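Local coordinates for lactococcal prophage ps3 protein 05 (PDB 3G8W), which probably transfers an acetyl group from acetyl-coenzyme A to an unidentified acceptor, as a member of the GNAT acetyltransferase family, at residues T52-I57 and T71-N76; H82-E87 and E116-A121. All blocks are in the same frame, centred on the assembly; numbering follows the deposited sequence.

Contact 1 (T52-I57 and T71-N76)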
ATOM      1  N   THR B  52      10.105 -13.405   3.680  1.00 58.14           N
ATOM      2  CA  THR B  52       8.996 -12.502   3.357  1.00 56.91           C
ATOM      3  C   THR B  52       7.699 -13.146   3.828  1.00 57.32           C
ATOM      4  O   THR B  52       6.780 -13.411   3.058  1.00 57.34           O
ATOM      5  CB  THR B  52       8.920 -12.160   1.855  1.00 56.68           C
ATOM      6  OG1 THR B  52       8.637 -13.341   1.078  1.00 56.17           O
ATOM      7  CG2 THR B  52      10.205 -11.539   1.397  1.00 56.27           C
ATOM      8  N   ASP B  53       7.688 -13.412   5.123  1.00 58.01           N
ATOM      9  CA  ASP B  53       6.597 -13.979   5.907  1.00 58.51           C
ATOM     10  C   ASP B  53       5.138 -13.582   5.518  1.00 58.04           C
ATOM     11  O   ASP B  53       4.206 -14.386   5.648  1.00 57.30           O
ATOM     12  CB  ASP B  53       6.937 -13.632   7.371  1.00 59.47           C
ATOM     13  CG  ASP B  53       5.877 -14.043   8.351  1.00 60.56           C
ATOM     14  OD1 ASP B  53       5.328 -15.156   8.229  1.00 60.74           O
ATOM     15  OD2 ASP B  53       5.613 -13.238   9.269  1.00 62.09           O
ATOM     16  N   TYR B  54       4.950 -12.359   5.028  1.00 58.00           N
ATOM     17  CA  TYR B  54       3.603 -11.809   4.735  1.00 57.90           C
ATOM     18  C   TYR B  54       3.341 -11.583   3.236  1.00 56.95           C
ATOM     19  O   TYR B  54       2.278 -11.097   2.849  1.00 56.53           O
ATOM     20  CB  TYR B  54       3.495 -10.466   5.415  1.00 58.20           C
ATOM     21  CG  TYR B  54       4.693  -9.670   5.028  1.00 59.19           C
ATOM     22  CD1 TYR B  54       4.648  -8.789   3.934  1.00 59.54           C
ATOM     23  CD2 TYR B  54       5.909  -9.866   5.686  1.00 58.42           C
ATOM     24  CE1 TYR B  54       5.792  -8.082   3.544  1.00 59.91           C
ATOM     25  CE2 TYR B  54       7.036  -9.173   5.309  1.00 59.14           C
ATOM     26  CZ  TYR B  54       6.982  -8.283   4.244  1.00 59.60           C
ATOM     27  OH  TYR B  54       8.116  -7.587   3.888  1.00 60.40           O
ATOM     28  N   TRP B  55       4.324 -11.909   2.401  1.00 56.43           N
ATOM     29  CA  TRP B  55       4.234 -11.691   0.958  1.00 55.77           C
ATOM     30  C   TRP B  55       4.186 -13.048   0.237  1.00 54.31           C
ATOM     31  O   TRP B  55       5.236 -13.625  -0.079  1.00 54.34           O
ATOM     32  CB  TRP B  55       5.445 -10.871   0.493  1.00 56.29           C
ATOM     33  CG  TRP B  55       5.178  -9.938  -0.658  1.00 56.89           C
ATOM     34  CD1 TRP B  55       4.121  -9.972  -1.520  1.00 56.92           C
ATOM     35  CD2 TRP B  55       6.009  -8.851  -1.087  1.00 57.02           C
ATOM     36  NE1 TRP B  55       4.234  -8.963  -2.446  1.00 57.10           N
ATOM     37  CE2 TRP B  55       5.387  -8.263  -2.200  1.00 57.10           C
ATOM     38  CE3 TRP B  55       7.219  -8.313  -0.628  1.00 56.85           C
ATOM     39  CZ2 TRP B  55       5.937  -7.164  -2.867  1.00 57.19           C
ATOM     40  CZ3 TRP B  55       7.762  -7.225  -1.293  1.00 56.42           C
ATOM     41  CH2 TRP B  55       7.126  -6.667  -2.401  1.00 56.72           C
ATOM     42  N   ASN B  56       2.977 -13.555  -0.013  1.00 51.95           N
ATOM     43  CA  ASN B  56       2.820 -14.957  -0.406  1.00 50.14           C
ATOM     44  C   ASN B  56       2.150 -15.235  -1.733  1.00 48.78           C
ATOM     45  O   ASN B  56       1.004 -14.854  -1.957  1.00 50.19           O
ATOM     46  CB  ASN B  56       2.074 -15.719   0.682  1.00 50.75           C
ATOM     47  CG  ASN B  56       2.858 -15.813   1.977  1.00 51.57           C
ATOM     48  OD1 ASN B  56       3.897 -15.170   2.152  1.00 51.93           O
ATOM     49  ND2 ASN B  56       2.358 -16.627   2.897  1.00 51.86           N
ATOM     50  N   ILE B  57       2.862 -15.907  -2.617  1.00 46.26           N
ATOM     51  CA  ILE B  57       2.291 -16.362  -3.857  1.00 44.83           C
ATOM     52  C   ILE B  57       1.747 -17.780  -3.665  1.00 45.08           C
ATOM     53  O   ILE B  57       2.478 -18.687  -3.248  1.00 43.97           O
ATOM     54  CB  ILE B  57       3.350 -16.405  -4.958  1.00 44.37           C
ATOM     55  CG1 ILE B  57       3.934 -15.021  -5.196  1.00 43.75           C
ATOM     56  CG2 ILE B  57       2.756 -16.961  -6.255  1.00 45.11           C
ATOM     57  CD1 ILE B  57       4.942 -14.993  -6.315  1.00 43.73           C
ATOM     58  N   THR B  71      -1.041 -13.726  -5.655  1.00 46.65           N
ATOM     59  CA  THR B  71      -0.276 -13.234  -4.501  1.00 46.55           C
ATOM     60  C   THR B  71      -1.138 -12.710  -3.362  1.00 46.60           C
ATOM     61  O   THR B  71      -2.079 -11.966  -3.576  1.00 45.78           O
ATOM     62  CB  THR B  71       0.718 -12.124  -4.883  1.00 46.12           C
ATOM     63  OG1 THR B  71       1.781 -12.688  -5.641  1.00 46.11           O
ATOM     64  CG2 THR B  71       1.322 -11.496  -3.652  1.00 45.64           C
ATOM     65  N   LEU B  72      -0.786 -13.093  -2.143  1.00 47.68           N
ATOM     66  CA  LEU B  72      -1.341 -12.451  -0.963  1.00 48.60           C
ATOM     67  C   LEU B  72      -0.273 -11.595  -0.305  1.00 48.61           C
ATOM     68  O   LEU B  72       0.781 -12.103   0.137  1.00 49.19           O
ATOM     69  CB  LEU B  72      -1.899 -13.480   0.022  1.00 48.75           C
ATOM     70  CG  LEU B  72      -2.859 -12.879   1.048  1.00 49.19           C
ATOM     71  CD1 LEU B  72      -3.944 -12.044   0.369  1.00 48.55           C
ATOM     72  CD2 LEU B  72      -3.477 -13.965   1.915  1.00 49.30           C
ATOM     73  N   LYS B  73      -0.539 -10.297  -0.261  1.00 48.61           N
ATOM     74  CA  LYS B  73       0.377  -9.353   0.372  1.00 49.63           C
ATOM     75  C   LYS B  73      -0.324  -8.767   1.578  1.00 48.26           C
ATOM     76  O   LYS B  73      -1.235  -7.963   1.455  1.00 48.90           O
ATOM     77  CB  LYS B  73       0.818  -8.260  -0.618  1.00 51.49           C
ATOM     78  CG  LYS B  73       2.094  -7.518  -0.237  1.00 54.12           C
ATOM     79  CD  LYS B  73       1.876  -6.371   0.780  1.00 56.49           C
ATOM     80  CE  LYS B  73       3.231  -5.989   1.472  1.00 57.86           C
ATOM     81  NZ  LYS B  73       3.132  -5.053   2.663  1.00 57.53           N
ATOM     82  N   GLN B  74       0.067  -9.228   2.750  1.00 47.47           N
ATOM     83  CA  GLN B  74      -0.476  -8.712   3.989  1.00 47.53           C
ATOM     84  C   GLN B  74       0.301  -7.439   4.352  1.00 48.12           C
ATOM     85  O   GLN B  74       1.475  -7.315   4.031  1.00 48.18           O
ATOM     86  CB  GLN B  74      -0.373  -9.774   5.068  1.00 45.92           C
ATOM     87  CG  GLN B  74      -1.135  -9.455   6.305  1.00 46.18           C
ATOM     88  CD  GLN B  74      -0.863 -10.435   7.415  1.00 46.34           C
ATOM     89  OE1 GLN B  74      -0.129 -11.411   7.240  1.00 47.66           O
ATOM     90  NE2 GLN B  74      -1.452 -10.188   8.569  1.00 45.81           N
HETATM   91  N   MSE B  75      -0.349  -6.477   4.988  1.00 49.49           N
HETATM   92  CA  MSE B  75       0.278  -5.176   5.158  1.00 51.20           C
HETATM   93  C   MSE B  75       1.033  -5.247   6.424  1.00 50.79           C
HETATM   94  O   MSE B  75       0.441  -5.040   7.477  1.00 50.90           O
HETATM   95  CB  MSE B  75      -0.759  -4.070   5.332  1.00 53.24           C
HETATM   96  CG  MSE B  75      -2.035  -4.287   4.617  1.00 56.36           C
HETATM   97 SE   MSE B  75      -2.066  -3.022   3.199  0.50 60.87          SE
HETATM   98  CE  MSE B  75      -2.963  -1.492   4.032  1.00 58.75           C
ATOM     99  N   ASN B  76       2.324  -5.556   6.384  1.00 51.56           N
ATOM    100  CA  ASN B  76       3.018  -5.473   7.651  1.00 51.26           C
ATOM    101  C   ASN B  76       3.552  -4.047   7.897  1.00 50.24           C
ATOM    102  O   ASN B  76       4.644  -3.662   7.482  1.00 49.32           O
ATOM    103  CB  ASN B  76       3.900  -6.691   7.964  1.00 53.03           C
ATOM    104  CG  ASN B  76       5.359  -6.446   7.747  1.00 54.51           C
ATOM    105  OD1 ASN B  76       5.823  -6.338   6.616  1.00 56.04           O
ATOM    106  ND2 ASN B  76       6.104  -6.378   8.834  1.00 53.95           N
TER

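Contact 2 (H82-E87 and E116-A121)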
ATOM      1  N   HIS B  82      -4.419  -6.478   9.967  1.00 43.15           N
ATOM      2  CA  HIS B  82      -5.666  -7.183   9.766  1.00 41.62           C
ATOM      3  C   HIS B  82      -6.072  -7.176   8.290  1.00 40.74           C
ATOM      4  O   HIS B  82      -7.073  -7.752   7.935  1.00 41.06           O
ATOM      5  CB  HIS B  82      -6.748  -6.586  10.644  1.00 40.75           C
ATOM      6  CG  HIS B  82      -7.065  -5.181  10.289  1.00 41.22           C
ATOM      7  ND1 HIS B  82      -6.138  -4.170  10.395  1.00 41.66           N
ATOM      8  CD2 HIS B  82      -8.178  -4.619   9.764  1.00 41.22           C
ATOM      9  CE1 HIS B  82      -6.677  -3.038   9.985  1.00 41.07           C
ATOM     10  NE2 HIS B  82      -7.912  -3.282   9.593  1.00 41.43           N
ATOM     11  N   LYS B  83      -5.291  -6.538   7.428  1.00 41.29           N
ATOM     12  CA  LYS B  83      -5.684  -6.362   6.009  1.00 41.92           C
ATOM     13  C   LYS B  83      -4.685  -6.925   5.033  1.00 43.07           C
ATOM     14  O   LYS B  83      -3.504  -7.074   5.351  1.00 44.52           O
ATOM     15  CB  LYS B  83      -5.815  -4.890   5.667  1.00 40.59           C
ATOM     16  CG  LYS B  83      -6.986  -4.215   6.227  1.00 38.99           C
ATOM     17  CD  LYS B  83      -6.593  -2.856   6.675  1.00 38.70           C
ATOM     18  CE  LYS B  83      -6.146  -1.954   5.534  1.00 38.22           C
ATOM     19  NZ  LYS B  83      -5.956  -0.515   5.961  1.00 37.64           N
ATOM     20  N   ALA B  84      -5.138  -7.197   3.819  1.00 43.82           N
ATOM     21  CA  ALA B  84      -4.229  -7.757   2.829  1.00 45.64           C
ATOM     22  C   ALA B  84      -4.733  -7.505   1.441  1.00 45.37           C
ATOM     23  O   ALA B  84      -5.924  -7.354   1.247  1.00 45.48           O
ATOM     24  CB  ALA B  84      -4.021  -9.282   3.068  1.00 45.72           C
ATOM     25  N   ILE B  85      -3.814  -7.482   0.488  1.00 46.30           N
ATOM     26  CA  ILE B  85      -4.130  -7.208  -0.894  1.00 48.47           C
ATOM     27  C   ILE B  85      -3.883  -8.471  -1.666  1.00 48.56           C
ATOM     28  O   ILE B  85      -2.884  -9.158  -1.423  1.00 49.21           O
ATOM     29  CB  ILE B  85      -3.151  -6.176  -1.491  1.00 50.60           C
ATOM     30  CG1 ILE B  85      -3.084  -4.893  -0.654  1.00 51.39           C
ATOM     31  CG2 ILE B  85      -3.573  -5.809  -2.872  1.00 51.66           C
ATOM     32  CD1 ILE B  85      -4.409  -4.185  -0.473  1.00 51.04           C
ATOM     33  N   LEU B  86      -4.789  -8.770  -2.596  1.00 48.07           N
ATOM     34  CA  LEU B  86      -4.613  -9.834  -3.584  1.00 46.89           C
ATOM     35  C   LEU B  86      -4.096  -9.223  -4.868  1.00 47.76           C
ATOM     36  O   LEU B  86      -4.648  -8.252  -5.351  1.00 50.46           O
ATOM     37  CB  LEU B  86      -5.946 -10.494  -3.852  1.00 45.51           C
ATOM     38  CG  LEU B  86      -6.497 -11.440  -2.808  1.00 44.91           C
ATOM     39  CD1 LEU B  86      -7.886 -11.800  -3.160  1.00 44.88           C
ATOM     40  CD2 LEU B  86      -5.660 -12.702  -2.839  1.00 46.24           C
ATOM     41  N   GLU B  87      -3.039  -9.773  -5.437  1.00 48.54           N
ATOM     42  CA  GLU B  87      -2.449  -9.190  -6.649  1.00 48.33           C
ATOM     43  C   GLU B  87      -1.928 -10.269  -7.597  1.00 49.18           C
ATOM     44  O   GLU B  87      -1.714 -11.431  -7.200  1.00 49.50           O
ATOM     45  CB  GLU B  87      -1.321  -8.225  -6.283  1.00 48.10           C
ATOM     46  N   GLU B 116      -8.456  -9.902   8.529  1.00 42.98           N
ATOM     47  CA  GLU B 116      -9.869  -9.584   8.574  1.00 43.12           C
ATOM     48  C   GLU B 116     -10.473  -9.157   7.260  1.00 43.53           C
ATOM     49  O   GLU B 116     -11.651  -9.410   7.005  1.00 43.79           O
ATOM     50  CB  GLU B 116     -10.111  -8.497   9.600  1.00 43.52           C
ATOM     51  CG  GLU B 116     -10.788  -8.994  10.818  1.00 45.11           C
ATOM     52  CD  GLU B 116     -10.206  -8.403  12.050  1.00 46.12           C
ATOM     53  OE1 GLU B 116     -10.425  -7.200  12.295  1.00 46.93           O
ATOM     54  OE2 GLU B 116      -9.517  -9.143  12.778  1.00 47.84           O
ATOM     55  N   THR B 117      -9.701  -8.468   6.428  1.00 44.26           N
ATOM     56  CA  THR B 117     -10.266  -8.029   5.183  1.00 45.06           C
ATOM     57  C   THR B 117      -9.306  -8.172   3.989  1.00 45.27           C
ATOM     58  O   THR B 117      -8.092  -8.004   4.131  1.00 45.20           O
ATOM     59  CB  THR B 117     -10.897  -6.605   5.303  1.00 46.32           C
ATOM     60  OG1 THR B 117      -9.941  -5.593   5.005  1.00 46.84           O
ATOM     61  CG2 THR B 117     -11.533  -6.347   6.684  1.00 46.09           C
ATOM     62  N   LEU B 118      -9.864  -8.501   2.822  1.00 45.48           N
ATOM     63  CA  LEU B 118      -9.092  -8.610   1.587  1.00 46.16           C
ATOM     64  C   LEU B 118      -9.508  -7.530   0.612  1.00 47.34           C
ATOM     65  O   LEU B 118     -10.708  -7.239   0.477  1.00 47.67           O
ATOM     66  CB  LEU B 118      -9.274  -9.971   0.930  1.00 45.81           C
ATOM     67  CG  LEU B 118      -8.778 -11.166   1.749  1.00 46.94           C
ATOM     68  CD1 LEU B 118      -9.068 -12.488   1.030  1.00 47.36           C
ATOM     69  CD2 LEU B 118      -7.304 -11.060   2.091  1.00 46.17           C
HETATM   70  N   MSE B 119      -8.511  -6.936  -0.048  1.00 46.92           N
HETATM   71  CA  MSE B 119      -8.730  -5.995  -1.116  1.00 48.22           C
HETATM   72  C   MSE B 119      -8.011  -6.387  -2.407  1.00 47.79           C
HETATM   73  O   MSE B 119      -6.934  -6.991  -2.400  1.00 48.60           O
HETATM   74  CB  MSE B 119      -8.282  -4.601  -0.703  1.00 50.42           C
HETATM   75  CG  MSE B 119      -9.270  -3.813   0.117  1.00 53.69           C
HETATM   76 SE   MSE B 119      -8.258  -2.639   1.293  0.50 58.08          SE
HETATM   77  CE  MSE B 119      -7.733  -1.205   0.126  1.00 59.17           C
ATOM     78  N   ILE B 120      -8.610  -6.005  -3.520  1.00 46.63           N
ATOM     79  CA  ILE B 120      -8.007  -6.167  -4.826  1.00 45.29           C
ATOM     80  C   ILE B 120      -8.347  -4.941  -5.653  1.00 45.33           C
ATOM     81  O   ILE B 120      -9.456  -4.417  -5.577  1.00 44.74           O
ATOM     82  CB  ILE B 120      -8.448  -7.497  -5.520  1.00 44.79           C
ATOM     83  CG1 ILE B 120      -7.656  -7.735  -6.800  1.00 44.94           C
ATOM     84  CG2 ILE B 120      -9.986  -7.615  -5.705  1.00 42.33           C
ATOM     85  CD1 ILE B 120      -7.425  -9.238  -7.056  1.00 45.46           C
ATOM     86  N   ALA B 121      -7.357  -4.460  -6.396  1.00 46.40           N
ATOM     87  CA  ALA B 121      -7.539  -3.372  -7.339  1.00 46.50           C
ATOM     88  C   ALA B 121      -7.618  -3.996  -8.713  1.00 48.18           C
ATOM     89  O   ALA B 121      -6.712  -4.735  -9.126  1.00 49.74           O
ATOM     90  CB  ALA B 121      -6.381  -2.399  -7.259  1.00 44.90           C
TER

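Contact 1 (T52-I57 and T71-N76)
Over one face of the Y54 ring sits the side-chain oxygen of N76, with OD1 3.2 Å above the ring plane and over its centre; the amide and ring planes are 38° apart. K73 touches both aromatic residues: its CE lies at the tyrosine edge, 3.9 Å from CE1, while its CG rests over the five-membered ring of W55 in a CH-pi contact, 3.6 Å from the centroid. T71 CG2 reaches the edge of the indole at CD1. The lysine chain leaves with CG anti to its backbone N (chi1 -160°) and bends at chi2, which carries its far end past the indole to Y54, where NZ donates to Q74 O at 3.1 Å. Beneath these groups N56 and L72, a hydrogen-bonded pair linked in both directions, join the arms of the antiparallel hairpin 55-62/65-74 in the N-terminal half of the GNAT sheet, and Q74 N binds Y54 O at 2.9 Å, nearly straight at 171°. A type I turn from T52 to W55 leads into the first arm. W55 also adjoins a bound NHE molecule, probably from the crystallisation liquor. Helix 41-48 packs against W55 and I57, helix 96-112 touches N56 and L72 on the other face, and strand 83-91 pairs with the other edge of 71-74.

Contact 2 (H82-E87 and E116-A121)
Strands 83-91 and 117-123 are the parallel strands of a beta-alpha-beta unit, and H82 and E116 meet where both begin. H82 O takes two backbone donors, T117 N at 3.1 Å (157° at the hydrogen) and E116 N, clearly bent at 132°. Further along, A84 O accepts from M119 N (2.9 Å) and M119 O from L86 N (2.8 Å), whereas the bond from A84 N to T117 O is weak. Beyond L86 the strands diverge, the CA atoms of E87 and A121 being 7.8 Å apart; in other GNAT enzymes this parallel pair splays to admit acetyl-coenzyme A, and probably does so here. Helix 96-112 makes the crossover and packs on the face carrying A84, L86 and L118, where A84 CB meets L118 CD2 at 3.9 Å. On the opposite face K83 CG runs beside T117 OG1, and I85 CD1 reaches M119 CB at 3.9 Å, both residues touching W159; a bound NHE, probably from the crystallisation liquor, adjoins M119 and may mark a pocket. The extended first torsion of I120 brings CG1 to 3.4 Å from L86 O. In the second subunit, K83 NZ binds A147 O and salt-bridges E144, E116 OE2 salt-bridges K149, and E116 OE1 and H82 NE2 hydrogen-bond Y154 OH and N146 O.

From the N terminus, the chain passes helix 41-48 and enters 52-57; contact 1 closes when the hairpin returns through 71-76, a short loop made almost wholly of strand. Only afterwards does 82-87 open contact 2, which closes at 116-121 once helix 96-112 has been traversed. The two loops therefore run in series, without nesting or crossing. In space their centres are about 10 Å apart, and they abut directly because strands 65-74 and 83-91 are neighbours: K73 O and I85 N lie 2.8 Å apart, probably hydrogen-bonded. Four consecutive strands of the mixed GNAT sheet, 55-62, 65-74, 83-91 and 117-123, are thus joined, antiparallel pairing giving way to parallel.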